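Local coordinates for protein Poly(beta-D-mannuronate) C5 epimerase (PDB 4NK6) that converts beta-D-mannuronate residues of the polymer to alpha-L-guluronate in the periplasm and helps shield the growing alginate chain from degradation, at residues E181-V186 with F241-Y246. Sequence-based numbering, arbitrary orientation.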
loop_
_atom_site.group_PDB
_atom_site.type_symbol
_atom_site.label_atom_id
_atom_site.label_comp_id
_atom_site.label_asym_id
_atom_site.label_seq_id
_atom_site.Cartn_x
_atom_site.Cartn_y
_atom_site.Cartn_z
ATOM N N GLU A 181 -4.844 -13.697 13.682
ATOM C CA GLU A 181 -4.619 -15.002 13.082
ATOM C C GLU A 181 -3.618 -14.857 11.941
ATOM O O GLU A 181 -3.837 -14.064 11.031
ATOM C CB GLU A 181 -5.936 -15.573 12.550
ATOM C CG GLU A 181 -5.783 -16.874 11.777
ATOM C CD GLU A 181 -7.100 -17.378 11.219
ATOM O OE1 GLU A 181 -7.937 -16.554 10.785
ATOM O OE2 GLU A 181 -7.298 -18.606 11.212
ATOM N N PHE A 182 -2.524 -15.609 11.995
ATOM C CA PHE A 182 -1.512 -15.541 10.945
ATOM C C PHE A 182 -2.116 -15.818 9.566
ATOM O O PHE A 182 -2.884 -16.770 9.396
ATOM C CB PHE A 182 -0.369 -16.546 11.208
ATOM C CG PHE A 182 0.503 -16.786 9.993
ATOM C CD1 PHE A 182 1.595 -15.970 9.736
ATOM C CD2 PHE A 182 0.206 -17.802 9.085
ATOM C CE1 PHE A 182 2.387 -16.167 8.604
ATOM C CE2 PHE A 182 0.986 -17.995 7.946
ATOM C CZ PHE A 182 2.082 -17.175 7.710
ATOM N N ARG A 183 -1.777 -14.981 8.585
ATOM C CA ARG A 183 -2.050 -15.284 7.185
ATOM C C ARG A 183 -0.793 -14.963 6.391
ATOM O O ARG A 183 -0.094 -13.996 6.700
ATOM C CB ARG A 183 -3.257 -14.488 6.650
ATOM C CG ARG A 183 -4.552 -14.749 7.427
ATOM C CD ARG A 183 -5.786 -14.205 6.704
ATOM N NE ARG A 183 -5.671 -12.782 6.393
ATOM C CZ ARG A 183 -6.478 -12.132 5.555
ATOM N NH1 ARG A 183 -7.474 -12.766 4.941
ATOM N NH2 ARG A 183 -6.292 -10.844 5.331
ATOM N N PRO A 184 -0.476 -15.800 5.397
ATOM C CA PRO A 184 0.666 -15.561 4.508
ATOM C C PRO A 184 0.693 -14.140 3.974
ATOM O O PRO A 184 -0.341 -13.481 3.924
ATOM C CB PRO A 184 0.415 -16.548 3.369
ATOM C CG PRO A 184 -0.188 -17.742 4.094
ATOM C CD PRO A 184 -1.102 -17.109 5.140
ATOM N N PHE A 185 1.872 -13.681 3.570
ATOM C CA PHE A 185 2.031 -12.304 3.146
ATOM C C PHE A 185 3.269 -12.195 2.275
ATOM O O PHE A 185 4.052 -13.142 2.161
ATOM C CB PHE A 185 2.156 -11.379 4.370
ATOM C CG PHE A 185 3.298 -11.741 5.289
ATOM C CD1 PHE A 185 4.585 -11.287 5.036
ATOM C CD2 PHE A 185 3.084 -12.539 6.404
ATOM C CE1 PHE A 185 5.633 -11.631 5.865
ATOM C CE2 PHE A 185 4.130 -12.885 7.249
ATOM C CZ PHE A 185 5.402 -12.434 6.987
ATOM N N VAL A 186 3.442 -11.038 1.653
ATOM C CA VAL A 186 4.665 -10.748 0.904
ATOM C C VAL A 186 5.362 -9.571 1.572
ATOM O O VAL A 186 4.710 -8.606 1.982
ATOM C CB VAL A 186 4.378 -10.391 -0.569
ATOM C CG1 VAL A 186 5.690 -10.119 -1.326
ATOM C CG2 VAL A 186 3.595 -11.519 -1.256
ATOM N N PHE A 241 -6.069 -7.150 -5.741
ATOM C CA PHE A 241 -5.820 -7.538 -4.355
ATOM C C PHE A 241 -7.129 -7.489 -3.586
ATOM O O PHE A 241 -7.821 -6.471 -3.590
ATOM C CB PHE A 241 -4.778 -6.597 -3.726
ATOM C CG PHE A 241 -3.487 -6.555 -4.494
ATOM C CD1 PHE A 241 -3.336 -5.694 -5.571
ATOM C CD2 PHE A 241 -2.447 -7.417 -4.173
ATOM C CE1 PHE A 241 -2.149 -5.674 -6.309
ATOM C CE2 PHE A 241 -1.264 -7.409 -4.911
ATOM C CZ PHE A 241 -1.116 -6.538 -5.979
ATOM N N ALA A 242 -7.467 -8.595 -2.931
ATOM C CA ALA A 242 -8.748 -8.721 -2.253
ATOM C C ALA A 242 -8.578 -9.381 -0.889
ATOM O O ALA A 242 -7.730 -10.253 -0.725
ATOM C CB ALA A 242 -9.715 -9.538 -3.114
ATOM N N ASP A 243 -9.393 -8.966 0.077
ATOM C CA ASP A 243 -9.422 -9.606 1.396
ATOM C C ASP A 243 -8.073 -9.520 2.129
ATOM O O ASP A 243 -7.785 -10.329 3.018
ATOM C CB ASP A 243 -9.874 -11.069 1.281
ATOM C CG ASP A 243 -10.342 -11.643 2.619
ATOM O OD1 ASP A 243 -11.200 -11.004 3.254
ATOM O OD2 ASP A 243 -9.833 -12.700 3.045
ATOM N N MET A 244 -7.251 -8.547 1.734
ATOM C CA MET A 244 -5.956 -8.306 2.360
ATOM C C MET A 244 -6.141 -7.487 3.631
ATOM O O MET A 244 -7.030 -6.636 3.699
ATOM C CB MET A 244 -5.044 -7.519 1.413
ATOM C CG MET A 244 -5.066 -7.995 -0.059
ATOM S SD MET A 244 -3.972 -9.369 -0.444
ATOM C CE MET A 244 -2.381 -8.539 -0.355
ATOM N N TRP A 245 -5.290 -7.714 4.627
ATOM C CA TRP A 245 -5.328 -6.883 5.843
ATOM C C TRP A 245 -5.043 -5.415 5.483
ATOM O O TRP A 245 -5.872 -4.537 5.742
ATOM C CB TRP A 245 -4.365 -7.440 6.907
ATOM C CG TRP A 245 -4.284 -6.644 8.180
ATOM C CD1 TRP A 245 -3.257 -5.839 8.569
ATOM C CD2 TRP A 245 -5.253 -6.600 9.238
ATOM N NE1 TRP A 245 -3.531 -5.280 9.793
ATOM C CE2 TRP A 245 -4.746 -5.738 10.231
ATOM C CE3 TRP A 245 -6.504 -7.195 9.437
ATOM C CZ2 TRP A 245 -5.449 -5.448 11.407
ATOM C CZ3 TRP A 245 -7.199 -6.910 10.614
ATOM C CH2 TRP A 245 -6.669 -6.039 11.577
ATOM N N TYR A 246 -3.882 -5.153 4.876
ATOM C CA TYR A 246 -3.659 -3.927 4.099
ATOM C C TYR A 246 -3.401 -4.375 2.674
ATOM O O TYR A 246 -2.580 -5.265 2.446
ATOM C CB TYR A 246 -2.416 -3.139 4.539
ATOM C CG TYR A 246 -2.370 -2.614 5.969
ATOM C CD1 TYR A 246 -3.422 -2.797 6.862
ATOM C CD2 TYR A 246 -1.249 -1.932 6.416
ATOM C CE1 TYR A 246 -3.343 -2.304 8.184
ATOM C CE2 TYR A 246 -1.161 -1.448 7.712
ATOM C CZ TYR A 246 -2.203 -1.634 8.588
ATOM O OH TYR A 246 -2.072 -1.131 9.862
#
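Arg183 reaches across to Asp243 and holds both its carboxylate and its backbone carbonyl. NH1 of Arg183 forms a salt bridge to OD2 of Asp243 at 3.0 Å. The carboxylate plane stands nearly perpendicular to the guanidinium, at 88°. OD2 lies in the guanidinium plane, but NH1 meets it from above the carboxylate. NH2 of Arg183 gives the shorter bond, 2.8 Å to the backbone O of Asp243. It approaches within the carbonyl plane, with an N-H...O angle of 147°. A weak bond from NH1 of Arg183 to the same O of Asp243, at 3.1 Å, makes this carbonyl a shared acceptor.

The chain of Arg183 bends at chi3 (-55°) and presents NH1 and NH2 end-on to Asp243. CG of Asp243 is anti to its own N, beside the carbonyl carbon, which brings OD2 near the backbone O and within reach of one guanidinium. Ser203 OG and Tyr176 N bond to OD2 of Asp243, while Arg183 gives NE to Gly205 O and NH1 to Ala174 O. The buried charge of Arg183 is probably balanced mainly by this carboxylate, aided by the carbonyls of Asp243, Gly205 and Ala174.

Beyond the polar core the contact is thin. NH2 of Arg183 lies 3.4 Å from N of Trp245, two donors without a bond. NH2 of Arg183 also passes 4.2 Å from CB of Trp245, whose indole leads away.

The contact joins the loop before strand 186-188 to the turn leading from strand 240-242 into 246-251. Strand 215-217 lies between 186-188 and 246-251, so one coil is skipped. The side-chain link thus ties non-adjacent coils of the right-handed parallel beta-helix, and Ser203 and Gly205, between strands 200-202 and 215-217, bond to one partner each.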